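PDB 1VKF: glycerol uptake operon antiterminator-related protein from Thermotoga maritima, which probably acts in glycerol-3-phosphate-responsive control of transcription, as its antiterminator relatives do, and folds as a TIM barrel. Local coordinates for residues 47-52 / 82-87; 123-128 / 148-153; 143-148 / 168-173. All blocks are in the same frame, centred on the assembly; numbering follows the deposited sequence.

Contact 1. Residues 47-52 / 82-87; sequences FHLKIL and AGADGI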
ATOM      1  N   PHE A  47      13.694  12.353   5.646  1.00  6.45           N
ATOM      2  CA  PHE A  47      14.982  11.846   5.213  1.00 10.99           C
ATOM      3  C   PHE A  47      14.834  10.493   4.525  1.00 11.61           C
ATOM      4  O   PHE A  47      15.490  10.201   3.535  1.00  8.72           O
ATOM      5  CB  PHE A  47      15.898  11.661   6.400  1.00 10.10           C
ATOM      6  CG  PHE A  47      16.089  12.907   7.230  1.00 18.30           C
ATOM      7  CD1 PHE A  47      16.423  14.120   6.642  1.00 29.31           C
ATOM      8  CD2 PHE A  47      15.976  12.849   8.620  1.00 23.45           C
ATOM      9  CE1 PHE A  47      16.608  15.264   7.422  1.00 33.86           C
ATOM     10  CE2 PHE A  47      16.161  14.000   9.406  1.00 32.50           C
ATOM     11  CZ  PHE A  47      16.463  15.199   8.801  1.00 30.73           C
ATOM     12  N   HIS A  48      13.965   9.665   5.084  1.00 10.16           N
ATOM     13  CA  HIS A  48      13.655   8.375   4.472  1.00  9.53           C
ATOM     14  C   HIS A  48      13.101   8.579   3.075  1.00  6.73           C
ATOM     15  O   HIS A  48      13.534   7.899   2.109  1.00  8.19           O
ATOM     16  CB  HIS A  48      12.690   7.571   5.338  1.00 10.05           C
ATOM     17  CG  HIS A  48      13.268   7.154   6.655  1.00  8.68           C
ATOM     18  ND1 HIS A  48      12.469   6.731   7.702  1.00 11.12           N
ATOM     19  CD2 HIS A  48      14.549   7.063   7.096  1.00 10.60           C
ATOM     20  CE1 HIS A  48      13.233   6.399   8.728  1.00 15.55           C
ATOM     21  NE2 HIS A  48      14.500   6.583   8.386  1.00 12.87           N
ATOM     22  N   LEU A  49      12.151   9.493   2.932  1.00  6.59           N
ATOM     23  CA  LEU A  49      11.573   9.771   1.631  1.00  8.60           C
ATOM     24  C   LEU A  49      12.565  10.353   0.615  1.00  9.30           C
ATOM     25  O   LEU A  49      12.533   9.981  -0.561  1.00  8.88           O
ATOM     26  CB  LEU A  49      10.372  10.692   1.725  1.00  9.11           C
ATOM     27  CG  LEU A  49       9.178  10.011   2.443  1.00 12.71           C
ATOM     28  CD1 LEU A  49       8.114  10.990   2.814  1.00  8.88           C
ATOM     29  CD2 LEU A  49       8.577   8.968   1.501  1.00 16.01           C
ATOM     30  N   LYS A  50      13.426  11.256   1.053  1.00  8.39           N
ATOM     31  CA  LYS A  50      14.488  11.774   0.191  1.00  9.23           C
ATOM     32  C   LYS A  50      15.338  10.629  -0.386  1.00  9.71           C
ATOM     33  O   LYS A  50      15.653  10.656  -1.574  1.00 10.23           O
ATOM     34  CB  LYS A  50      15.392  12.728   0.962  1.00 10.26           C
ATOM     35  CG  LYS A  50      16.632  13.152   0.167  1.00 13.45           C
ATOM     36  CD  LYS A  50      17.191  14.475   0.593  1.00 24.27           C
ATOM     37  CE  LYS A  50      18.330  14.950  -0.357  1.00 29.45           C
ATOM     38  NZ  LYS A  50      18.005  14.721  -1.790  1.00 26.30           N
ATOM     39  N   ILE A  51      15.726   9.661   0.440  1.00  7.83           N
ATOM     40  CA  ILE A  51      16.551   8.530  -0.023  1.00  8.99           C
ATOM     41  C   ILE A  51      15.797   7.814  -1.176  1.00  7.10           C
ATOM     42  O   ILE A  51      16.375   7.485  -2.224  1.00  6.84           O
ATOM     43  CB  ILE A  51      16.922   7.554   1.114  1.00 10.30           C
ATOM     44  CG1 ILE A  51      17.914   8.174   2.084  1.00 15.46           C
ATOM     45  CG2 ILE A  51      17.425   6.216   0.531  1.00 16.14           C
ATOM     46  CD1 ILE A  51      17.953   7.408   3.461  1.00 20.52           C
ATOM     47  N   LEU A  52      14.506   7.558  -0.972  1.00  7.25           N
ATOM     48  CA  LEU A  52      13.731   6.732  -1.878  1.00  6.61           C
ATOM     49  C   LEU A  52      13.366   7.522  -3.123  1.00  6.43           C
ATOM     50  O   LEU A  52      13.428   6.996  -4.244  1.00  8.26           O
ATOM     51  CB  LEU A  52      12.469   6.233  -1.183  1.00  7.65           C
ATOM     52  CG  LEU A  52      12.738   5.231  -0.039  1.00  6.14           C
ATOM     53  CD1 LEU A  52      11.411   4.947   0.671  1.00  8.02           C
ATOM     54  CD2 LEU A  52      13.364   3.955  -0.515  1.00  9.70           C
ATOM     55  N   ALA A  82       6.494  15.944   3.645  1.00  9.91           N
ATOM     56  CA  ALA A  82       7.724  15.182   3.796  1.00  8.68           C
ATOM     57  C   ALA A  82       8.222  14.601   2.492  1.00  9.32           C
ATOM     58  O   ALA A  82       9.342  14.174   2.440  1.00 11.45           O
ATOM     59  CB  ALA A  82       7.563  14.068   4.829  1.00  9.70           C
ATOM     60  N   GLY A  83       7.345  14.520   1.485  1.00 11.68           N
ATOM     61  CA  GLY A  83       7.693  14.164   0.103  1.00 13.27           C
ATOM     62  C   GLY A  83       7.041  12.895  -0.458  1.00 12.12           C
ATOM     63  O   GLY A  83       7.432  12.386  -1.519  1.00 11.56           O
ATOM     64  N   ALA A  84       6.018  12.402   0.221  1.00  9.08           N
ATOM     65  CA  ALA A  84       5.331  11.168  -0.219  1.00  7.42           C
ATOM     66  C   ALA A  84       4.494  11.445  -1.441  1.00  7.87           C
ATOM     67  O   ALA A  84       3.930  12.515  -1.607  1.00 11.67           O
ATOM     68  CB  ALA A  84       4.463  10.604   0.916  1.00 10.28           C
ATOM     69  N   ASP A  85       4.403  10.435  -2.299  1.00  6.46           N
ATOM     70  CA  ASP A  85       3.516  10.498  -3.418  1.00  7.99           C
ATOM     71  C   ASP A  85       2.092  10.164  -3.070  1.00  9.74           C
ATOM     72  O   ASP A  85       1.147  10.548  -3.784  1.00  9.50           O
ATOM     73  CB  ASP A  85       4.018   9.615  -4.551  1.00  9.32           C
ATOM     74  CG  ASP A  85       5.348  10.079  -5.069  1.00 16.71           C
ATOM     75  OD1 ASP A  85       5.472  11.272  -5.473  1.00 17.71           O
ATOM     76  OD2 ASP A  85       6.364   9.367  -4.976  1.00 14.70           O
ATOM     77  N   GLY A  86       1.928   9.416  -2.014  1.00  9.97           N
ATOM     78  CA  GLY A  86       0.612   9.044  -1.524  1.00 12.15           C
ATOM     79  C   GLY A  86       0.669   8.354  -0.172  1.00  8.87           C
ATOM     80  O   GLY A  86       1.736   8.149   0.437  1.00  8.66           O
ATOM     81  N   ILE A  87      -0.514   7.990   0.320  1.00  7.93           N
ATOM     82  CA  ILE A  87      -0.622   7.349   1.577  1.00  6.87           C
ATOM     83  C   ILE A  87      -1.324   6.003   1.468  1.00  6.85           C
ATOM     84  O   ILE A  87      -2.120   5.775   0.593  1.00  6.83           O
ATOM     85  CB  ILE A  87      -1.305   8.227   2.642  1.00  8.53           C
ATOM     86  CG1 ILE A  87      -2.741   8.527   2.289  1.00 11.12           C
ATOM     87  CG2 ILE A  87      -0.530   9.568   2.859  1.00 10.02           C
ATOM     88  CD1 ILE A  87      -3.709   7.655   2.941  1.00 13.44           C
TER

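Contact 2. Residues 123-128 / 148-153; sequences QIETLG and PGRTVI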
ATOM      1  N   GLN A 123     -18.080  -0.683   2.088  1.00 16.33           N
ATOM      2  CA  GLN A 123     -17.262   0.497   2.333  1.00 19.05           C
ATOM      3  C   GLN A 123     -16.561   1.008   1.065  1.00 18.06           C
ATOM      4  O   GLN A 123     -16.542   2.206   0.812  1.00 18.32           O
ATOM      5  CB  GLN A 123     -16.235   0.166   3.398  1.00 22.88           C
ATOM      6  CG  GLN A 123     -15.351   1.309   3.771  1.00 29.18           C
ATOM      7  CD  GLN A 123     -14.975   1.294   5.233  1.00 35.58           C
ATOM      8  OE1 GLN A 123     -13.992   0.653   5.602  1.00 34.40           O
ATOM      9  NE2 GLN A 123     -15.732   2.029   6.069  1.00 27.03           N
ATOM     10  N   ILE A 124     -15.973   0.109   0.269  1.00 17.33           N
ATOM     11  CA  ILE A 124     -15.312   0.492  -0.983  1.00 15.70           C
ATOM     12  C   ILE A 124     -16.261   1.211  -1.934  1.00 17.80           C
ATOM     13  O   ILE A 124     -15.924   2.241  -2.517  1.00 15.73           O
ATOM     14  CB  ILE A 124     -14.692  -0.738  -1.653  1.00 16.26           C
ATOM     15  CG1 ILE A 124     -13.390  -1.112  -0.918  1.00 18.53           C
ATOM     16  CG2 ILE A 124     -14.382  -0.488  -3.124  1.00 21.28           C
ATOM     17  CD1 ILE A 124     -12.944  -2.527  -1.149  1.00 27.46           C
ATOM     18  N   GLU A 125     -17.465   0.681  -2.040  1.00 14.97           N
ATOM     19  CA  GLU A 125     -18.431   1.202  -2.991  1.00 16.46           C
ATOM     20  C   GLU A 125     -18.952   2.558  -2.503  1.00 17.59           C
ATOM     21  O   GLU A 125     -19.062   3.495  -3.277  1.00 21.35           O
ATOM     22  CB  GLU A 125     -19.526   0.155  -3.218  1.00 17.99           C
ATOM     23  CG  GLU A 125     -18.926  -1.068  -3.905  1.00 25.28           C
ATOM     24  CD  GLU A 125     -19.922  -2.140  -4.281  1.00 34.61           C
ATOM     25  OE1 GLU A 125     -20.909  -2.316  -3.547  1.00 30.62           O
ATOM     26  OE2 GLU A 125     -19.675  -2.834  -5.301  1.00 38.57           O
ATOM     27  N   THR A 126     -19.190   2.680  -1.209  1.00 17.84           N
ATOM     28  CA  THR A 126     -19.751   3.902  -0.635  1.00 21.73           C
ATOM     29  C   THR A 126     -18.792   5.077  -0.666  1.00 22.60           C
ATOM     30  O   THR A 126     -19.191   6.203  -0.932  1.00 25.10           O
ATOM     31  CB  THR A 126     -20.198   3.647   0.809  1.00 22.53           C
ATOM     32  OG1 THR A 126     -21.203   2.628   0.806  1.00 27.06           O
ATOM     33  CG2 THR A 126     -20.939   4.872   1.365  1.00 28.21           C
ATOM     34  N   LEU A 127     -17.521   4.814  -0.393  1.00 20.54           N
ATOM     35  CA  LEU A 127     -16.507   5.851  -0.360  1.00 21.45           C
ATOM     36  C   LEU A 127     -15.835   6.106  -1.725  1.00 20.34           C
ATOM     37  O   LEU A 127     -15.055   7.034  -1.847  1.00 26.06           O
ATOM     38  CB  LEU A 127     -15.449   5.469   0.673  1.00 20.74           C
ATOM     39  CG  LEU A 127     -15.943   5.263   2.109  1.00 22.65           C
ATOM     40  CD1 LEU A 127     -14.772   4.920   3.012  1.00 27.19           C
ATOM     41  CD2 LEU A 127     -16.725   6.482   2.616  1.00 29.68           C
ATOM     42  N   GLY A 128     -16.104   5.281  -2.723  1.00 17.21           N
ATOM     43  CA  GLY A 128     -15.471   5.425  -4.024  1.00 19.88           C
ATOM     44  C   GLY A 128     -13.982   5.090  -4.020  1.00 20.15           C
ATOM     45  O   GLY A 128     -13.160   5.871  -4.486  1.00 22.56           O
ATOM     46  N   PRO A 148     -14.785  -5.839  -9.634  1.00 23.19           N
ATOM     47  CA  PRO A 148     -14.229  -5.622 -10.975  1.00 24.48           C
ATOM     48  C   PRO A 148     -14.202  -4.123 -11.285  1.00 23.27           C
ATOM     49  O   PRO A 148     -15.061  -3.364 -10.823  1.00 25.82           O
ATOM     50  CB  PRO A 148     -15.195  -6.387 -11.898  1.00 24.55           C
ATOM     51  CG  PRO A 148     -16.425  -6.617 -11.101  1.00 25.37           C
ATOM     52  CD  PRO A 148     -16.027  -6.641  -9.674  1.00 23.88           C
ATOM     53  N   GLY A 149     -13.188  -3.688 -12.006  1.00 24.34           N
ATOM     54  CA  GLY A 149     -12.968  -2.268 -12.216  1.00 24.10           C
ATOM     55  C   GLY A 149     -12.107  -1.568 -11.158  1.00 24.62           C
ATOM     56  O   GLY A 149     -11.677  -0.438 -11.365  1.00 26.05           O
ATOM     57  N   ARG A 150     -11.877  -2.183 -10.007  1.00 21.07           N
ATOM     58  CA  ARG A 150     -11.032  -1.532  -9.012  1.00 21.21           C
ATOM     59  C   ARG A 150      -9.687  -2.216  -9.015  1.00 18.37           C
ATOM     60  O   ARG A 150      -9.592  -3.396  -9.344  1.00 19.31           O
ATOM     61  CB  ARG A 150     -11.691  -1.521  -7.630  1.00 19.97           C
ATOM     62  CG  ARG A 150     -13.051  -0.770  -7.689  1.00 24.39           C
ATOM     63  CD  ARG A 150     -13.831  -0.800  -6.431  1.00 21.21           C
ATOM     64  NE  ARG A 150     -15.226  -0.443  -6.696  1.00 21.97           N
ATOM     65  CZ  ARG A 150     -15.758   0.760  -6.516  1.00 27.87           C
ATOM     66  NH1 ARG A 150     -15.044   1.793  -6.102  1.00 29.47           N
ATOM     67  NH2 ARG A 150     -17.035   0.930  -6.799  1.00 33.24           N
ATOM     68  N   THR A 151      -8.649  -1.451  -8.697  1.00 14.99           N
ATOM     69  CA  THR A 151      -7.284  -1.962  -8.622  1.00 16.27           C
ATOM     70  C   THR A 151      -7.067  -2.630  -7.289  1.00 13.81           C
ATOM     71  O   THR A 151      -7.290  -2.011  -6.254  1.00 14.48           O
ATOM     72  CB  THR A 151      -6.310  -0.813  -8.774  1.00 17.11           C
ATOM     73  OG1 THR A 151      -6.521  -0.184 -10.033  1.00 20.74           O
ATOM     74  CG2 THR A 151      -4.886  -1.318  -8.860  1.00 17.88           C
ATOM     75  N   VAL A 152      -6.672  -3.900  -7.302  1.00 11.63           N
ATOM     76  CA  VAL A 152      -6.315  -4.612  -6.086  1.00 13.01           C
ATOM     77  C   VAL A 152      -4.798  -4.886  -6.046  1.00 10.33           C
ATOM     78  O   VAL A 152      -4.207  -5.384  -7.004  1.00 11.33           O
ATOM     79  CB  VAL A 152      -7.114  -5.934  -5.943  1.00 10.50           C
ATOM     80  CG1 VAL A 152      -6.639  -6.733  -4.711  1.00 13.26           C
ATOM     81  CG2 VAL A 152      -8.608  -5.636  -5.868  1.00 15.08           C
ATOM     82  N   ILE A 153      -4.182  -4.524  -4.929  1.00 10.12           N
ATOM     83  CA  ILE A 153      -2.829  -4.906  -4.611  1.00  7.94           C
ATOM     84  C   ILE A 153      -2.914  -5.949  -3.526  1.00 10.63           C
ATOM     85  O   ILE A 153      -3.545  -5.739  -2.482  1.00 10.66           O
ATOM     86  CB  ILE A 153      -2.057  -3.694  -4.102  1.00  7.19           C
ATOM     87  CG1 ILE A 153      -2.000  -2.604  -5.148  1.00 12.87           C
ATOM     88  CG2 ILE A 153      -0.633  -4.122  -3.639  1.00  8.12           C
ATOM     89  CD1 ILE A 153      -1.709  -1.247  -4.583  1.00 15.79           C
TER
HETATM   90  O   HOH W   1     -16.832  -2.307  -6.965  1.00 50.14           O
HETATM   91  O   HOH W   2     -17.726   3.637  -5.871  1.00 50.89           O

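Contact 3. Residues 143-148 / 168-173; sequences VARKIP and LKHVSA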
ATOM      1  N   VAL A 143     -11.303 -11.626  -3.596  1.00 13.90           N
ATOM      2  CA  VAL A 143     -11.862 -10.312  -3.347  1.00 13.88           C
ATOM      3  C   VAL A 143     -11.912  -9.505  -4.646  1.00 12.38           C
ATOM      4  O   VAL A 143     -12.930  -8.863  -4.938  1.00 13.14           O
ATOM      5  CB  VAL A 143     -11.076  -9.573  -2.251  1.00 14.37           C
ATOM      6  CG1 VAL A 143     -11.545  -8.175  -2.103  1.00 16.47           C
ATOM      7  CG2 VAL A 143     -11.210 -10.344  -0.935  1.00 14.63           C
ATOM      8  N   ALA A 144     -10.850  -9.595  -5.448  1.00 10.73           N
ATOM      9  CA  ALA A 144     -10.762  -8.815  -6.690  1.00 11.13           C
ATOM     10  C   ALA A 144     -11.919  -9.159  -7.623  1.00 11.33           C
ATOM     11  O   ALA A 144     -12.454  -8.278  -8.306  1.00 14.10           O
ATOM     12  CB  ALA A 144      -9.451  -9.081  -7.427  1.00 11.23           C
ATOM     13  N   ARG A 145     -12.287 -10.429  -7.679  1.00 12.44           N
ATOM     14  CA  ARG A 145     -13.405 -10.862  -8.543  1.00 16.43           C
ATOM     15  C   ARG A 145     -14.728 -10.211  -8.174  1.00 17.25           C
ATOM     16  O   ARG A 145     -15.641 -10.121  -9.028  1.00 15.65           O
ATOM     17  CB  ARG A 145     -13.548 -12.389  -8.500  1.00 19.03           C
ATOM     18  CG  ARG A 145     -12.475 -13.123  -9.304  1.00 30.60           C
ATOM     19  CD  ARG A 145     -12.691 -14.641  -9.450  1.00 41.10           C
ATOM     20  NE  ARG A 145     -12.255 -15.424  -8.278  1.00 50.79           N
ATOM     21  CZ  ARG A 145     -11.056 -16.019  -8.120  1.00 51.22           C
ATOM     22  NH1 ARG A 145     -10.099 -15.942  -9.045  1.00 47.91           N
ATOM     23  NH2 ARG A 145     -10.812 -16.706  -7.010  1.00 46.85           N
ATOM     24  N   LYS A 146     -14.861  -9.786  -6.916  1.00 15.49           N
ATOM     25  CA  LYS A 146     -16.086  -9.137  -6.429  1.00 17.28           C
ATOM     26  C   LYS A 146     -16.120  -7.629  -6.641  1.00 17.95           C
ATOM     27  O   LYS A 146     -17.172  -7.011  -6.475  1.00 18.68           O
ATOM     28  CB  LYS A 146     -16.301  -9.464  -4.949  1.00 17.80           C
ATOM     29  CG  LYS A 146     -16.296 -10.972  -4.637  1.00 22.05           C
ATOM     30  CD  LYS A 146     -17.672 -11.602  -4.579  1.00 28.34           C
ATOM     31  CE  LYS A 146     -17.606 -13.124  -4.249  1.00 27.56           C
ATOM     32  NZ  LYS A 146     -18.426 -13.519  -3.083  1.00 26.59           N
ATOM     33  N   ILE A 147     -14.970  -7.032  -6.979  1.00 19.99           N
ATOM     34  CA  ILE A 147     -14.868  -5.594  -7.217  1.00 20.65           C
ATOM     35  C   ILE A 147     -14.209  -5.304  -8.558  1.00 21.88           C
ATOM     36  O   ILE A 147     -13.215  -4.577  -8.629  1.00 20.88           O
ATOM     37  CB  ILE A 147     -14.168  -4.867  -6.045  1.00 21.53           C
ATOM     38  CG1 ILE A 147     -12.823  -5.523  -5.653  1.00 14.25           C
ATOM     39  CG2 ILE A 147     -15.108  -4.826  -4.835  1.00 27.09           C
ATOM     40  CD1 ILE A 147     -12.121  -4.809  -4.548  1.00 17.81           C
ATOM     41  N   PRO A 148     -14.785  -5.839  -9.634  1.00 23.19           N
ATOM     42  CA  PRO A 148     -14.229  -5.622 -10.975  1.00 24.48           C
ATOM     43  C   PRO A 148     -14.202  -4.123 -11.285  1.00 23.27           C
ATOM     44  O   PRO A 148     -15.061  -3.364 -10.823  1.00 25.82           O
ATOM     45  CB  PRO A 148     -15.195  -6.387 -11.898  1.00 24.55           C
ATOM     46  CG  PRO A 148     -16.425  -6.617 -11.101  1.00 25.37           C
ATOM     47  CD  PRO A 148     -16.027  -6.641  -9.674  1.00 23.88           C
ATOM     48  N   LEU A 168      -0.851 -12.818  -9.327  1.00  9.76           N
ATOM     49  CA  LEU A 168      -0.732 -11.783 -10.370  1.00 11.25           C
ATOM     50  C   LEU A 168      -1.566 -12.023 -11.642  1.00 11.84           C
ATOM     51  O   LEU A 168      -1.732 -11.109 -12.454  1.00 14.03           O
ATOM     52  CB  LEU A 168       0.735 -11.547 -10.710  1.00 13.25           C
ATOM     53  CG  LEU A 168       1.469 -10.768  -9.640  1.00 11.11           C
ATOM     54  CD1 LEU A 168       3.018 -10.828  -9.857  1.00 15.89           C
ATOM     55  CD2 LEU A 168       0.990  -9.311  -9.519  1.00 14.26           C
ATOM     56  N   LYS A 169      -2.150 -13.215 -11.782  1.00 11.14           N
ATOM     57  CA  LYS A 169      -3.103 -13.473 -12.869  1.00 13.59           C
ATOM     58  C   LYS A 169      -4.414 -12.798 -12.611  1.00 14.33           C
ATOM     59  O   LYS A 169      -5.156 -12.591 -13.536  1.00 16.15           O
ATOM     60  CB  LYS A 169      -3.307 -14.966 -13.059  1.00 13.40           C
ATOM     61  CG  LYS A 169      -2.045 -15.626 -13.564  1.00 24.22           C
ATOM     62  CD  LYS A 169      -2.265 -17.092 -13.815  1.00 27.75           C
ATOM     63  CE  LYS A 169      -1.100 -17.685 -14.554  1.00 30.33           C
ATOM     64  NZ  LYS A 169      -1.497 -18.975 -15.166  1.00 32.34           N
ATOM     65  N   HIS A 170      -4.691 -12.447 -11.342  1.00 12.72           N
ATOM     66  CA  HIS A 170      -6.020 -11.962 -10.922  1.00 13.41           C
ATOM     67  C   HIS A 170      -6.072 -10.569 -10.320  1.00 13.83           C
ATOM     68  O   HIS A 170      -7.171 -10.003 -10.197  1.00 15.12           O
ATOM     69  CB  HIS A 170      -6.613 -12.914  -9.889  1.00 12.90           C
ATOM     70  CG  HIS A 170      -6.520 -14.346 -10.275  1.00 20.88           C
ATOM     71  ND1 HIS A 170      -7.220 -14.874 -11.343  1.00 26.15           N
ATOM     72  CD2 HIS A 170      -5.772 -15.358  -9.774  1.00 21.42           C
ATOM     73  CE1 HIS A 170      -6.915 -16.154 -11.476  1.00 21.06           C
ATOM     74  NE2 HIS A 170      -6.037 -16.473 -10.541  1.00 24.37           N
ATOM     75  N   VAL A 171      -4.913 -10.062  -9.884  1.00 11.63           N
ATOM     76  CA  VAL A 171      -4.828  -8.758  -9.235  1.00 12.92           C
ATOM     77  C   VAL A 171      -3.695  -7.978  -9.924  1.00 14.41           C
ATOM     78  O   VAL A 171      -2.863  -8.566 -10.598  1.00 14.47           O
ATOM     79  CB  VAL A 171      -4.605  -8.871  -7.698  1.00 11.58           C
ATOM     80  CG1 VAL A 171      -5.639  -9.806  -7.041  1.00 16.15           C
ATOM     81  CG2 VAL A 171      -3.210  -9.333  -7.359  1.00 11.32           C
ATOM     82  N   SER A 172      -3.664  -6.671  -9.738  1.00 13.87           N
ATOM     83  CA  SER A 172      -2.723  -5.835 -10.468  1.00 14.43           C
ATOM     84  C   SER A 172      -1.310  -5.995  -9.980  1.00 12.64           C
ATOM     85  O   SER A 172      -0.389  -6.034 -10.787  1.00 12.00           O
ATOM     86  CB  SER A 172      -3.104  -4.373 -10.351  1.00 18.17           C
ATOM     87  OG  SER A 172      -4.308  -4.163 -11.044  1.00 20.03           O
ATOM     88  N   ALA A 173      -1.156  -6.064  -8.664  1.00  8.74           N
ATOM     89  CA  ALA A 173       0.178  -6.018  -8.058  1.00  9.73           C
ATOM     90  C   ALA A 173       0.252  -6.741  -6.733  1.00 10.59           C
ATOM     91  O   ALA A 173      -0.743  -7.055  -6.131  1.00 11.25           O
ATOM     92  CB  ALA A 173       0.554  -4.564  -7.872  1.00  9.59           C
TER

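Contact 1. Residues 47-52 / 82-87
L49 on helix 45-54 faces G83 with their CA atoms 6.1 Å apart, setting one helix of the TIM barrel's outer layer against the turn between helix 73-82 and strand 86-89. That turn is a Schellman motif: G83 leaves the helix with positive phi (118°), a backbone shape that suits glycine because a side chain would collide with the carbonyl oxygen before it, and two bonds lead back into the last helical turn. A single side chain carries the contact. L49 has CG beside its own backbone N and anti to the carbonyl carbon (chi1 -67°), which aims the branched end at the turn. Methyl CD1 does most of the touching. It lies 3.4 Å from A82 O and 3.6 Å from A84 N. L49 also packs on V59 and V61 of strand 58-62, the barrel strand next to 86-89, so it is buried between strand and turn. D85 adds a polar tie just beyond: OD2 forms a salt bridge with K53 NZ of the same helix 45-54 and takes a hydrogen bond from V59 N. Within the turn, L49 CD1 rests against two alanine methyls, A82 CB at 3.7 Å and A84 CB at 4.1 Å.

Contact 2. Residues 123-128 / 148-153
R150, in the loop that leads into barrel strand 151-155, reaches across the TIM barrel's outer layer to I124, E125 and G128 at the C-terminal end of helix 114-127. Its chain is extended from CG to NE and slides past I124 in the opposite direction. I124 CG2, anti to its own backbone N, packs 3.4 Å from R150 CD and then continues under one face of the guanidinium, 3.9 Å from CZ. E125 CA covers the same face. At the group's edge, R150 NH1 lies 4.0 Å from G128 C and donates to V129 O just beyond the helix. R150 NH2 donates in the guanidinium plane to a water at 2.9 Å, which in turn donates to E125 O at 2.9 Å. The E125 carboxylate is turned 56° from the guanidinium and stays apart from it, with OE2 4.8 Å from R150 NH2. A leucine here is likely to leave V129 O and the bridging water without the N-H groups that R150 gives them. The arginine is thus apolar in its stem, while its head bonds to V129 O and, through water, to E125 O; the opposite charge of E125, not in contact, is likely to add a longer-range attraction.

Contact 3. Residues 143-148 / 168-173
A144, following V143 on helix 140-144, turns its methyl toward the loop before strand 173-176, and its CA lies 6.5 Å from that of V171. A144 CB rests 3.7 Å from H170 O and 3.9 Å from V171 CG1. A144 and V171 both also touch V152 of strand 151-155. R145 comes next and bends at chi3 (-81°), which brings NH1 over the rim of the H170 imidazole. NH1 sits above one face of that ring, 3.8 Å from H170 ND1, while the two flat groups stand 78° apart, so the guanidinium presents its edge to the ring. The opposite face of the imidazole is covered by K169 CB, 4.0 Å above its centre. H170 NE2 is hydrogen-bonded to E166 OE2, which probably fixes the turn of the ring; this acidic neighbour would be expected to favour positive charge on the histidine, and the nearby guanidinium to oppose it. From A144 to I147 the chain makes a type I beta turn, in which K146 N binds V143 O and I147 N is bonded to A144 O at 3.1 Å. The turn brings I147 inward onto V152 and I121. Helix end, turn and neighbouring loop meet here as in a TIM barrel, where successive alpha-to-beta connections pack side by side at the N-terminal ends of the strands.

How the contacts relate
From the N terminus, contact 1 comes first: helix 45-54 meets the turn before strand 86-89, closing a loop that includes strand 58-62 and helix 73-82. Only after it ends do the other two open, on the opposite side of the chain's centre. Contacts 2 and 3 cross, their segments alternating along the chain, and they share P148. Contact 2 closes the loop from helix 114-127 to strand 151-155; contact 3, begun inside that loop, closes at the approach to strand 173-176. They also touch directly, V152 O lying 3.1 Å from S172 N in a probable hydrogen bond. Together the three join outer helices to later strand entrances around the barrel.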